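Side-chain contacts in nucleotide-binding protein, universal stress protein UspA family (Lactobacillus plantarum, PDB 3S3T), which binds ATP and, as a member of the universal stress protein family, probably takes part in the cell's response to stress: residues P11-S15 and D16-A20; A46-P50 and A51-V55; G128-T131 and S132-D136. One frame throughout, in Å; residues are numbered along the deposited sequence.

Contact 1: P11-S15 and D16-A20; sequences PVDSS and DAAQA. With ATP (adenosine-5'-triphosphate), chain I.
Ser15 caps helix 16-32 through its hydroxyl: Ala18 N donates to Ser15 OG at 3.1 Å with an N-H...O angle of 158°, the geometry of an N-cap bond. The backbone adds Gln19 N to Ser15 O, 3.2 Å. OG can face the first turn because it lies between the backbone N and the carbonyl carbon (chi1 66°).

A second set of polar bonds fixes the cap. Asp13 OD1 takes two donors, Ser15 OG at 2.5 Å on its syn lone pair and Ser15 N at 2.8 Å from above the carboxylate plane, the latter closing an Asx turn. With an alanine here, Ser15 N and the Ser15 hydroxyl would lose their shared acceptor, and the OG that caps the helix would probably be set free to turn.

Apolar contact is slight, with Val12 CB 4.1 Å from Ala18 CB. The nucleotide meets both segments: ATP O2' donates to Pro11 O at 2.7 Å, and Ala18 CB lies 3.4 Å from ATP O3'.

The turn thus links the C-terminal end of strand 7-11 to helix 16-32, with Pro11 against Ile112 and Leu114 of strand 111-115 and Val12 against Met71 and Arg74 of helix 53-78.

Contact 2: A46-P50 and A51-V55; sequences AYHTP and ALDPV
Thr49 O accepts from Leu52 N at 3.0 Å, an i to i+3 bond with an N-H...O angle of 152°. The donor approaches from above the carbonyl plane. Asp53 N is paired in the same i to i+3 pattern with Pro50 O at 3.2 Å, although the position of that oxygen is less sure because the model places the Asp53 carboxylate too near it.

These two bonds mark a short 3-10 turn, Pro50 to Leu52, that leads out of the loop following strand 35-43 and passes directly into helix 53-78. Pro50 brings no N-H of its own to this turn.

Among the side chains, His48 ND1 has a clear partner. It donates to Ala46 O at 2.9 Å, nearly straight at 174° and with Ala46 O lying in the plane of the ring, which fixes the ring's rotation from the loop side. With CG between the backbone N and the carbonyl carbon (chi1 70°), the ring reaches back to Ala46 while its other edge turns to Asp53. There NE2 lies 3.7 Å from Asp53 OD1, a proximity that carries no bond; the placing of the carboxylate is itself doubtful, since its other oxygen clashes with Pro50.

Apolar contact between the segments is modest: His48 CB meets Leu52 CB at 4.0 Å. Both side chains also pack on Leu59 of the second subunit, and the Tyr47 ring stacks with His66 of that subunit.

Contact 3: G128-T131 and S132-D136; sequences GSTT and SYVVD. With ATP (adenosine-5'-triphosphate), chain I.
Thr131 and Val135 meet one turn apart along helix 129-137. Thr131 O accepts from Val135 N at 2.8 Å, almost straight at 174°, and the methyls Thr131 CG2 and Val135 CG2 touch at 4.1 Å. The preceding bonds repeat the i to i+4 pattern: Ser132 N to Gly128 O in the carbonyl plane, Tyr133 N to Ser129 O, and Val134 N to Thr130 O. This is the helix of the beta-alpha-beta unit between parallel strands 111-115 and 141-145, its N-terminus at the phosphates.

Thr130 shows how one residue serves both helix and ligand. Its CB sits beside the alpha-phosphate oxygens, 3.2 Å from ATP O2A. From there the branches part: OG1, beside the backbone N (chi1 -53°), donates to ATP O1A at 2.9 Å, while CG2, anti to that N, reaches the nucleoside, 3.9 Å from both ATP C8 and O4'.

Around it, the helix start grips the phosphates. Ser129 N and Ser129 OG both donate to ATP O3G, the hydroxyl at 2.6 Å. Thr131 N donates to ATP O2A, to which Thr130 N adds a weak bond. Gly128 is the N-cap residue, and a side chain there would run into ATP O3A. Thr131 OG1 is held by Gly115 O, and Val134 packs on Ile112 and Leu114 of strand 111-115.

One good and one weak N-H bond and a hydroxyl thus converge on the alpha-phosphate, with a further N-H and hydroxyl on the gamma-phosphate. Because all the N-H groups come from the first turn, the partial positive charge of the helix N-terminus probably adds to the binding of the negatively charged triphosphate, together with a calcium ion about 4 Å from the Thr130 side chain and Lys96 of the second subunit.

Overall arrangement
Along the chain the contacts come in series. Contact 1 follows strand 7-11 at the start of helix 16-32, contact 2 follows strand 35-43 at the start of helix 53-78, and contact 3 opens helix 129-137, between strands 111-115 and 141-145. The strands all belong to one five-stranded parallel sheet. Contacts 1 and 3 have centres about 14 Å and nearest atoms about 6 Å apart; ATP bridges them, its adenine and ribose mainly at 11-18 and its phosphates mainly at 128-131. Contact 2, about 27 and 28 Å from them between centres, meets the second subunit far from this chain's ATP; Lys96 of that subunit reaches the nucleotide, so binding and assembly are joined there.

Contact 1: P11-S15 and D16-A20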
ATOM      1  N   PRO A  11     -12.725  -9.392 -12.899  1.00 21.35           N
ATOM      2  CA  PRO A  11     -12.036  -8.543 -13.851  1.00 21.08           C
ATOM      3  C   PRO A  11     -10.831  -9.298 -14.414  1.00 20.99           C
ATOM      4  O   PRO A  11     -10.041  -9.863 -13.646  1.00 20.90           O
ATOM      5  CB  PRO A  11     -11.649  -7.310 -13.012  1.00 20.31           C
ATOM      6  CG  PRO A  11     -12.518  -7.354 -11.813  1.00 22.22           C
ATOM      7  CD  PRO A  11     -12.668  -8.836 -11.546  1.00 21.26           C
ATOM      8  N   VAL A  12     -10.691  -9.314 -15.736  1.00 21.16           N
ATOM      9  CA  VAL A  12      -9.504  -9.888 -16.349  1.00 21.74           C
ATOM     10  C   VAL A  12      -8.756  -8.915 -17.261  1.00 22.29           C
ATOM     11  O   VAL A  12      -9.368  -8.136 -17.988  1.00 23.99           O
ATOM     12  CB  VAL A  12      -9.880 -11.123 -17.212  1.00 22.14           C
ATOM     13  CG1 VAL A  12     -10.328 -12.278 -16.342  1.00 21.55           C
ATOM     14  CG2 VAL A  12     -10.969 -10.743 -18.201  1.00 22.96           C
ATOM     15  N   ASP A  13      -7.425  -8.992 -17.242  1.00 22.95           N
ATOM     16  CA  ASP A  13      -6.598  -8.429 -18.324  1.00 22.61           C
ATOM     17  C   ASP A  13      -6.214  -9.602 -19.205  1.00 22.95           C
ATOM     18  O   ASP A  13      -6.907 -10.642 -19.184  1.00 22.33           O
ATOM     19  CB  ASP A  13      -5.383  -7.640 -17.800  1.00 22.56           C
ATOM     20  CG  ASP A  13      -4.479  -8.474 -16.935  1.00 21.07           C
ATOM     21  OD1 ASP A  13      -4.567  -9.701 -17.025  1.00 20.25           O
ATOM     22  OD2 ASP A  13      -3.674  -7.904 -16.203  1.00 23.81           O
ATOM     23  N   SER A  14      -5.128  -9.470 -19.970  1.00 23.03           N
ATOM     24  CA  SER A  14      -4.788 -10.478 -20.924  1.00 22.59           C
ATOM     25  C   SER A  14      -3.738 -11.413 -20.368  1.00 22.77           C
ATOM     26  O   SER A  14      -3.170 -12.201 -21.119  1.00 23.11           O
ATOM     27  CB  SER A  14      -4.314  -9.840 -22.249  1.00 23.32           C
ATOM     28  OG  SER A  14      -3.144  -9.065 -22.015  1.00 22.49           O
ATOM     29  N   SER A  15      -3.468 -11.337 -19.068  1.00 23.09           N
ATOM     30  CA  SER A  15      -2.405 -12.150 -18.473  1.00 22.19           C
ATOM     31  C   SER A  15      -2.850 -13.567 -18.146  1.00 24.14           C
ATOM     32  O   SER A  15      -4.050 -13.833 -17.952  1.00 24.10           O
ATOM     33  CB  SER A  15      -1.891 -11.475 -17.213  1.00 21.93           C
ATOM     34  OG  SER A  15      -2.921 -11.460 -16.237  1.00 18.62           O
ATOM     35  N   ASP A  16      -1.880 -14.476 -18.029  1.00 24.40           N
ATOM     36  CA  ASP A  16      -2.176 -15.823 -17.531  1.00 25.62           C
ATOM     37  C   ASP A  16      -2.748 -15.763 -16.118  1.00 25.09           C
ATOM     38  O   ASP A  16      -3.648 -16.530 -15.801  1.00 26.32           O
ATOM     39  CB  ASP A  16      -0.940 -16.698 -17.508  1.00 26.26           C
ATOM     40  CG  ASP A  16      -0.423 -17.032 -18.925  1.00 29.78           C
ATOM     41  OD1 ASP A  16      -1.106 -16.750 -19.934  1.00 32.69           O
ATOM     42  OD2 ASP A  16       0.679 -17.553 -19.010  1.00 32.96           O
ATOM     43  N   ALA A  17      -2.247 -14.840 -15.292  1.00 23.41           N
ATOM     44  CA  ALA A  17      -2.639 -14.763 -13.899  1.00 23.42           C
ATOM     45  C   ALA A  17      -4.122 -14.430 -13.812  1.00 21.97           C
ATOM     46  O   ALA A  17      -4.813 -14.993 -12.980  1.00 21.54           O
ATOM     47  CB  ALA A  17      -1.797 -13.712 -13.111  1.00 23.85           C
ATOM     48  N   ALA A  18      -4.590 -13.522 -14.667  1.00 20.97           N
ATOM     49  CA  ALA A  18      -6.007 -13.165 -14.726  1.00 20.88           C
ATOM     50  C   ALA A  18      -6.863 -14.305 -15.234  1.00 20.79           C
ATOM     51  O   ALA A  18      -8.002 -14.491 -14.778  1.00 20.54           O
ATOM     52  CB  ALA A  18      -6.215 -11.924 -15.579  1.00 19.03           C
ATOM     53  N   GLN A  19      -6.350 -15.074 -16.193  1.00 22.32           N
ATOM     54  CA  GLN A  19      -7.080 -16.253 -16.652  1.00 23.07           C
ATOM     55  C   GLN A  19      -7.168 -17.384 -15.603  1.00 23.33           C
ATOM     56  O   GLN A  19      -8.164 -18.126 -15.543  1.00 23.95           O
ATOM     57  CB  GLN A  19      -6.458 -16.789 -17.951  1.00 24.41           C
ATOM     58  CG  GLN A  19      -7.101 -18.033 -18.490  1.00 26.73           C
ATOM     59  CD  GLN A  19      -8.569 -17.889 -18.867  1.00 29.86           C
ATOM     60  OE1 GLN A  19      -9.107 -16.772 -19.008  1.00 28.46           O
ATOM     61  NE2 GLN A  19      -9.230 -19.044 -19.071  1.00 29.35           N
ATOM     62  N   ALA A  20      -6.142 -17.543 -14.790  1.00 23.87           N
ATOM     63  CA  ALA A  20      -6.221 -18.461 -13.656  1.00 24.24           C
ATOM     64  C   ALA A  20      -7.322 -17.964 -12.629  1.00 24.37           C
ATOM     65  O   ALA A  20      -8.055 -18.758 -12.023  1.00 23.57           O
ATOM     66  CB  ALA A  20      -4.890 -18.546 -13.004  1.00 25.20           C
TER
HETATM   67  PG  ATP I 501       0.811  -3.100 -12.102  1.00 23.61           P
HETATM   68  O1G ATP I 501      -0.259  -2.717 -13.097  1.00 21.33           O
HETATM   69  O2G ATP I 501       2.189  -2.780 -12.597  1.00 23.27           O
HETATM   70  O3G ATP I 501       0.638  -2.558 -10.689  1.00 24.20           O
HETATM   71  PB  ATP I 501       0.295  -5.887 -12.858  1.00 21.06           P
HETATM   72  O1B ATP I 501       1.264  -7.033 -12.790  1.00 18.77           O
HETATM   73  O2B ATP I 501      -0.137  -5.404 -14.200  1.00 21.89           O
HETATM   74  O3B ATP I 501       0.900  -4.706 -11.969  1.00 19.29           O
HETATM   75  PA  ATP I 501      -2.443  -5.748 -11.893  1.00 17.99           P
HETATM   76  O1A ATP I 501      -2.714  -4.723 -12.951  1.00 18.16           O
HETATM   77  O2A ATP I 501      -2.728  -5.321 -10.512  1.00 16.51           O
HETATM   78  O3A ATP I 501      -0.970  -6.339 -11.950  1.00 22.37           O
HETATM   79  O5' ATP I 501      -3.383  -7.036 -12.284  1.00 17.23           O
HETATM   80  C5' ATP I 501      -3.867  -7.879 -11.240  1.00 18.05           C
HETATM   81  C4' ATP I 501      -5.255  -8.417 -11.599  1.00 18.41           C
HETATM   82  O4' ATP I 501      -6.060  -7.260 -11.788  1.00 19.63           O
HETATM   83  C3' ATP I 501      -5.312  -9.168 -12.919  1.00 17.59           C
HETATM   84  O3' ATP I 501      -4.951 -10.533 -12.793  1.00 18.15           O
HETATM   85  C2' ATP I 501      -6.751  -8.904 -13.290  1.00 20.13           C
HETATM   86  O2' ATP I 501      -7.545  -9.803 -12.529  1.00 20.29           O
HETATM   87  C1' ATP I 501      -6.997  -7.473 -12.832  1.00 18.20           C
HETATM   88  N9  ATP I 501      -6.810  -6.511 -13.915  1.00 20.85           N
HETATM   89  C8  ATP I 501      -5.664  -5.833 -14.237  1.00 19.45           C
HETATM   90  N7  ATP I 501      -5.858  -5.048 -15.321  1.00 17.14           N
HETATM   91  C5  ATP I 501      -7.132  -5.230 -15.685  1.00 18.68           C
HETATM   92  C6  ATP I 501      -7.973  -4.724 -16.763  1.00 20.96           C
HETATM   93  N6  ATP I 501      -7.439  -3.847 -17.639  1.00 21.14           N
HETATM   94  N1  ATP I 501      -9.283  -5.152 -16.833  1.00 19.20           N
HETATM   95  C2  ATP I 501      -9.755  -6.027 -15.930  1.00 21.04           C
HETATM   96  N3  ATP I 501      -9.038  -6.574 -14.939  1.00 15.95           N
HETATM   97  C4  ATP I 501      -7.750  -6.196 -14.780  1.00 17.54           C

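Contact 2: A46-P50 and A51-V55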
ATOM      1  N   ALA A  46      -4.037   6.888 -21.941  1.00 27.66           N
ATOM      2  CA  ALA A  46      -2.851   7.331 -22.690  1.00 28.44           C
ATOM      3  C   ALA A  46      -2.849   8.811 -23.004  1.00 29.57           C
ATOM      4  O   ALA A  46      -3.860   9.342 -23.467  1.00 28.46           O
ATOM      5  CB  ALA A  46      -2.727   6.541 -24.034  1.00 29.11           C
ATOM      6  N   TYR A  47      -1.701   9.455 -22.795  1.00 29.54           N
ATOM      7  CA  TYR A  47      -1.543  10.815 -23.193  1.00 31.62           C
ATOM      8  C   TYR A  47      -1.721  10.922 -24.715  1.00 31.29           C
ATOM      9  O   TYR A  47      -1.070  10.208 -25.482  1.00 30.44           O
ATOM     10  CB  TYR A  47      -0.149  11.341 -22.827  1.00 32.53           C
ATOM     11  CG  TYR A  47       0.034  12.759 -23.304  1.00 37.39           C
ATOM     12  CD1 TYR A  47       0.571  13.043 -24.562  1.00 40.38           C
ATOM     13  CD2 TYR A  47      -0.378  13.824 -22.503  1.00 42.79           C
ATOM     14  CE1 TYR A  47       0.680  14.351 -25.010  1.00 44.94           C
ATOM     15  CE2 TYR A  47      -0.254  15.138 -22.936  1.00 47.07           C
ATOM     16  CZ  TYR A  47       0.261  15.393 -24.182  1.00 46.40           C
ATOM     17  OH  TYR A  47       0.359  16.704 -24.571  1.00 54.11           O
ATOM     18  N   HIS A  48      -2.581  11.831 -25.150  1.00 32.23           N
ATOM     19  CA  HIS A  48      -2.728  12.103 -26.574  1.00 33.61           C
ATOM     20  C   HIS A  48      -3.489  13.423 -26.796  1.00 36.11           C
ATOM     21  O   HIS A  48      -4.400  13.712 -26.055  1.00 36.69           O
ATOM     22  CB  HIS A  48      -3.485  10.957 -27.267  1.00 32.88           C
ATOM     23  CG  HIS A  48      -4.932  10.869 -26.907  1.00 32.63           C
ATOM     24  ND1 HIS A  48      -5.376  10.379 -25.693  1.00 31.97           N
ATOM     25  CD2 HIS A  48      -6.045  11.210 -27.604  1.00 34.65           C
ATOM     26  CE1 HIS A  48      -6.700  10.427 -25.656  1.00 32.02           C
ATOM     27  NE2 HIS A  48      -7.127  10.934 -26.804  1.00 34.74           N
ATOM     28  N   THR A  49      -3.121  14.187 -27.819  1.00 39.06           N
ATOM     29  CA  THR A  49      -3.883  15.396 -28.176  1.00 42.12           C
ATOM     30  C   THR A  49      -5.049  14.955 -29.035  1.00 43.94           C
ATOM     31  O   THR A  49      -5.111  13.784 -29.440  1.00 43.12           O
ATOM     32  CB  THR A  49      -3.011  16.406 -28.917  1.00 43.08           C
ATOM     33  OG1 THR A  49      -2.500  15.823 -30.123  1.00 43.55           O
ATOM     34  CG2 THR A  49      -1.864  16.860 -28.016  1.00 44.04           C
ATOM     35  N   PRO A  50      -5.977  15.879 -29.354  1.00 46.84           N
ATOM     36  CA  PRO A  50      -7.118  15.407 -30.136  1.00 47.71           C
ATOM     37  C   PRO A  50      -6.763  14.960 -31.568  1.00 48.53           C
ATOM     38  O   PRO A  50      -7.465  14.128 -32.141  1.00 48.86           O
ATOM     39  CB  PRO A  50      -8.045  16.624 -30.161  1.00 49.11           C
ATOM     40  CG  PRO A  50      -7.073  17.782 -30.099  1.00 49.89           C
ATOM     41  CD  PRO A  50      -6.097  17.315 -29.047  1.00 47.66           C
ATOM     42  N   ALA A  51      -5.685  15.482 -32.138  1.00 49.70           N
ATOM     43  CA  ALA A  51      -5.263  15.052 -33.466  1.00 50.35           C
ATOM     44  C   ALA A  51      -4.934  13.546 -33.484  1.00 49.66           C
ATOM     45  O   ALA A  51      -4.984  12.896 -34.536  1.00 49.87           O
ATOM     46  CB  ALA A  51      -4.066  15.858 -33.929  1.00 50.73           C
ATOM     47  N   LEU A  52      -4.598  12.995 -32.321  1.00 48.66           N
ATOM     48  CA  LEU A  52      -4.154  11.615 -32.247  1.00 47.37           C
ATOM     49  C   LEU A  52      -5.274  10.615 -31.946  1.00 47.01           C
ATOM     50  O   LEU A  52      -4.988   9.407 -31.923  1.00 46.43           O
ATOM     51  CB  LEU A  52      -3.029  11.500 -31.214  1.00 46.81           C
ATOM     52  CG  LEU A  52      -1.612  11.727 -31.723  1.00 46.89           C
ATOM     53  CD1 LEU A  52      -1.069  10.458 -32.350  1.00 46.71           C
ATOM     54  CD2 LEU A  52      -1.572  12.874 -32.719  1.00 50.65           C
ATOM     55  N   ASP A  53      -6.522  11.076 -31.745  1.00 46.80           N
ATOM     56  CA  ASP A  53      -7.644  10.172 -31.367  1.00 46.64           C
ATOM     57  C   ASP A  53      -7.786   8.938 -32.253  1.00 45.79           C
ATOM     58  O   ASP A  53      -8.112   7.860 -31.746  1.00 44.36           O
ATOM     59  CB  ASP A  53      -9.031  10.851 -31.401  1.00 48.34           C
ATOM     60  CG  ASP A  53      -9.176  11.979 -30.408  1.00 50.57           C
ATOM     61  OD1 ASP A  53      -9.726  11.756 -29.302  1.00 54.01           O
ATOM     62  OD2 ASP A  53      -8.763  13.097 -30.764  1.00 53.30           O
ATOM     63  N   PRO A  54      -7.641   9.120 -33.582  1.00 45.94           N
ATOM     64  CA  PRO A  54      -7.710   7.982 -34.502  1.00 45.34           C
ATOM     65  C   PRO A  54      -6.602   6.948 -34.315  1.00 42.84           C
ATOM     66  O   PRO A  54      -6.879   5.765 -34.412  1.00 41.94           O
ATOM     67  CB  PRO A  54      -7.583   8.633 -35.895  1.00 46.89           C
ATOM     68  CG  PRO A  54      -7.298  10.097 -35.663  1.00 48.19           C
ATOM     69  CD  PRO A  54      -7.851  10.390 -34.304  1.00 47.71           C
ATOM     70  N   VAL A  55      -5.371   7.409 -34.100  1.00 40.80           N
ATOM     71  CA  VAL A  55      -4.240   6.527 -33.813  1.00 38.97           C
ATOM     72  C   VAL A  55      -4.592   5.720 -32.545  1.00 36.35           C
ATOM     73  O   VAL A  55      -4.623   4.505 -32.592  1.00 34.86           O
ATOM     74  CB  VAL A  55      -2.925   7.317 -33.631  1.00 38.84           C
ATOM     75  CG1 VAL A  55      -1.790   6.406 -33.175  1.00 39.41           C
ATOM     76  CG2 VAL A  55      -2.558   8.073 -34.915  1.00 41.28           C
TER

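Contact 3: G128-T131 and S132-D136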
ATOM      1  N   GLY A 128      -0.157  -6.756  -7.631  1.00 18.51           N
ATOM      2  CA  GLY A 128      -0.267  -5.601  -8.499  1.00 19.66           C
ATOM      3  C   GLY A 128      -1.123  -4.464  -7.974  1.00 19.04           C
ATOM      4  O   GLY A 128      -1.945  -4.637  -7.042  1.00 19.65           O
ATOM      5  N   SER A 129      -0.951  -3.301  -8.592  1.00 17.25           N
ATOM      6  CA  SER A 129      -1.563  -2.089  -8.095  1.00 17.59           C
ATOM      7  C   SER A 129      -3.080  -2.088  -8.404  1.00 17.55           C
ATOM      8  O   SER A 129      -3.831  -1.535  -7.640  1.00 16.70           O
ATOM      9  CB  SER A 129      -0.868  -0.835  -8.646  1.00 17.59           C
ATOM     10  OG  SER A 129      -1.038  -0.696 -10.032  1.00 17.15           O
ATOM     11  N   THR A 130      -3.516  -2.737  -9.475  1.00 17.83           N
ATOM     12  CA  THR A 130      -4.972  -2.864  -9.732  1.00 18.19           C
ATOM     13  C   THR A 130      -5.614  -3.679  -8.614  1.00 17.23           C
ATOM     14  O   THR A 130      -6.606  -3.247  -8.024  1.00 16.94           O
ATOM     15  CB  THR A 130      -5.323  -3.473 -11.109  1.00 18.90           C
ATOM     16  OG1 THR A 130      -4.653  -2.765 -12.148  1.00 19.24           O
ATOM     17  CG2 THR A 130      -6.846  -3.415 -11.384  1.00 18.37           C
ATOM     18  N   THR A 131      -5.017  -4.821  -8.272  1.00 17.97           N
ATOM     19  CA  THR A 131      -5.514  -5.662  -7.231  1.00 17.08           C
ATOM     20  C   THR A 131      -5.492  -4.981  -5.873  1.00 18.48           C
ATOM     21  O   THR A 131      -6.530  -4.998  -5.170  1.00 15.60           O
ATOM     22  CB  THR A 131      -4.798  -7.022  -7.173  1.00 19.16           C
ATOM     23  OG1 THR A 131      -5.099  -7.749  -8.354  1.00 17.76           O
ATOM     24  CG2 THR A 131      -5.251  -7.858  -5.971  1.00 16.58           C
ATOM     25  N   SER A 132      -4.390  -4.348  -5.478  1.00 18.27           N
ATOM     26  CA  SER A 132      -4.416  -3.678  -4.163  1.00 20.35           C
ATOM     27  C   SER A 132      -5.476  -2.551  -4.134  1.00 18.88           C
ATOM     28  O   SER A 132      -6.115  -2.329  -3.107  1.00 20.97           O
ATOM     29  CB  SER A 132      -3.032  -3.194  -3.732  1.00 21.25           C
ATOM     30  OG  SER A 132      -2.604  -2.177  -4.585  1.00 25.90           O
ATOM     31  N   TYR A 133      -5.649  -1.840  -5.235  1.00 18.05           N
ATOM     32  CA  TYR A 133      -6.642  -0.756  -5.286  1.00 17.67           C
ATOM     33  C   TYR A 133      -8.064  -1.327  -5.067  1.00 17.93           C
ATOM     34  O   TYR A 133      -8.830  -0.815  -4.219  1.00 16.62           O
ATOM     35  CB  TYR A 133      -6.606  -0.036  -6.608  1.00 18.62           C
ATOM     36  CG  TYR A 133      -7.590   1.084  -6.681  1.00 16.78           C
ATOM     37  CD1 TYR A 133      -8.909   0.858  -7.017  1.00 19.79           C
ATOM     38  CD2 TYR A 133      -7.217   2.366  -6.317  1.00 19.06           C
ATOM     39  CE1 TYR A 133      -9.819   1.917  -7.097  1.00 20.36           C
ATOM     40  CE2 TYR A 133      -8.127   3.430  -6.327  1.00 18.70           C
ATOM     41  CZ  TYR A 133      -9.415   3.206  -6.719  1.00 22.50           C
ATOM     42  OH  TYR A 133     -10.333   4.246  -6.737  1.00 19.30           O
ATOM     43  N   VAL A 134      -8.375  -2.380  -5.814  1.00 17.30           N
ATOM     44  CA  VAL A 134      -9.660  -3.043  -5.708  1.00 17.46           C
ATOM     45  C   VAL A 134      -9.874  -3.676  -4.323  1.00 17.85           C
ATOM     46  O   VAL A 134     -10.933  -3.508  -3.714  1.00 16.73           O
ATOM     47  CB  VAL A 134      -9.930  -3.980  -6.907  1.00 16.94           C
ATOM     48  CG1 VAL A 134     -11.373  -4.599  -6.849  1.00 18.17           C
ATOM     49  CG2 VAL A 134      -9.840  -3.185  -8.205  1.00 17.48           C
ATOM     50  N   VAL A 135      -8.877  -4.360  -3.769  1.00 17.51           N
ATOM     51  CA  VAL A 135      -9.066  -4.864  -2.425  1.00 18.76           C
ATOM     52  C   VAL A 135      -9.484  -3.736  -1.447  1.00 18.97           C
ATOM     53  O   VAL A 135     -10.370  -3.916  -0.584  1.00 19.60           O
ATOM     54  CB  VAL A 135      -7.762  -5.609  -1.911  1.00 19.37           C
ATOM     55  CG1 VAL A 135      -7.812  -5.829  -0.392  1.00 21.01           C
ATOM     56  CG2 VAL A 135      -7.558  -6.987  -2.647  1.00 20.89           C
ATOM     57  N   ASP A 136      -8.839  -2.585  -1.587  1.00 17.61           N
ATOM     58  CA  ASP A 136      -9.068  -1.435  -0.752  1.00 18.45           C
ATOM     59  C   ASP A 136     -10.467  -0.851  -0.954  1.00 19.18           C
ATOM     60  O   ASP A 136     -11.214  -0.604   0.010  1.00 20.62           O
ATOM     61  CB  ASP A 136      -8.010  -0.408  -1.143  1.00 20.18           C
ATOM     62  CG  ASP A 136      -7.893   0.730  -0.169  1.00 24.49           C
ATOM     63  OD1 ASP A 136      -8.787   0.901   0.669  1.00 28.48           O
ATOM     64  OD2 ASP A 136      -6.862   1.430  -0.252  1.00 32.45           O
TER
HETATM   65  PG  ATP I 501       0.811  -3.100 -12.102  1.00 23.61           P
HETATM   66  O1G ATP I 501      -0.259  -2.717 -13.097  1.00 21.33           O
HETATM   67  O2G ATP I 501       2.189  -2.780 -12.597  1.00 23.27           O
HETATM   68  O3G ATP I 501       0.638  -2.558 -10.689  1.00 24.20           O
HETATM   69  PB  ATP I 501       0.295  -5.887 -12.858  1.00 21.06           P
HETATM   70  O1B ATP I 501       1.264  -7.033 -12.790  1.00 18.77           O
HETATM   71  O2B ATP I 501      -0.137  -5.404 -14.200  1.00 21.89           O
HETATM   72  O3B ATP I 501       0.900  -4.706 -11.969  1.00 19.29           O
HETATM   73  PA  ATP I 501      -2.443  -5.748 -11.893  1.00 17.99           P
HETATM   74  O1A ATP I 501      -2.714  -4.723 -12.951  1.00 18.16           O
HETATM   75  O2A ATP I 501      -2.728  -5.321 -10.512  1.00 16.51           O
HETATM   76  O3A ATP I 501      -0.970  -6.339 -11.950  1.00 22.37           O
HETATM   77  O5' ATP I 501      -3.383  -7.036 -12.284  1.00 17.23           O
HETATM   78  C5' ATP I 501      -3.867  -7.879 -11.240  1.00 18.05           C
HETATM   79  C4' ATP I 501      -5.255  -8.417 -11.599  1.00 18.41           C
HETATM   80  O4' ATP I 501      -6.060  -7.260 -11.788  1.00 19.63           O
HETATM   81  C3' ATP I 501      -5.312  -9.168 -12.919  1.00 17.59           C
HETATM   82  O3' ATP I 501      -4.951 -10.533 -12.793  1.00 18.15           O
HETATM   83  C2' ATP I 501      -6.751  -8.904 -13.290  1.00 20.13           C
HETATM   84  O2' ATP I 501      -7.545  -9.803 -12.529  1.00 20.29           O
HETATM   85  C1' ATP I 501      -6.997  -7.473 -12.832  1.00 18.20           C
HETATM   86  N9  ATP I 501      -6.810  -6.511 -13.915  1.00 20.85           N
HETATM   87  C8  ATP I 501      -5.664  -5.833 -14.237  1.00 19.45           C
HETATM   88  N7  ATP I 501      -5.858  -5.048 -15.321  1.00 17.14           N
HETATM   89  C5  ATP I 501      -7.132  -5.230 -15.685  1.00 18.68           C
HETATM   90  C6  ATP I 501      -7.973  -4.724 -16.763  1.00 20.96           C
HETATM   91  N6  ATP I 501      -7.439  -3.847 -17.639  1.00 21.14           N
HETATM   92  N1  ATP I 501      -9.283  -5.152 -16.833  1.00 19.20           N
HETATM   93  C2  ATP I 501      -9.755  -6.027 -15.930  1.00 21.04           C
HETATM   94  N3  ATP I 501      -9.038  -6.574 -14.939  1.00 15.95           N
HETATM   95  C4  ATP I 501      -7.750  -6.196 -14.780  1.00 17.54           C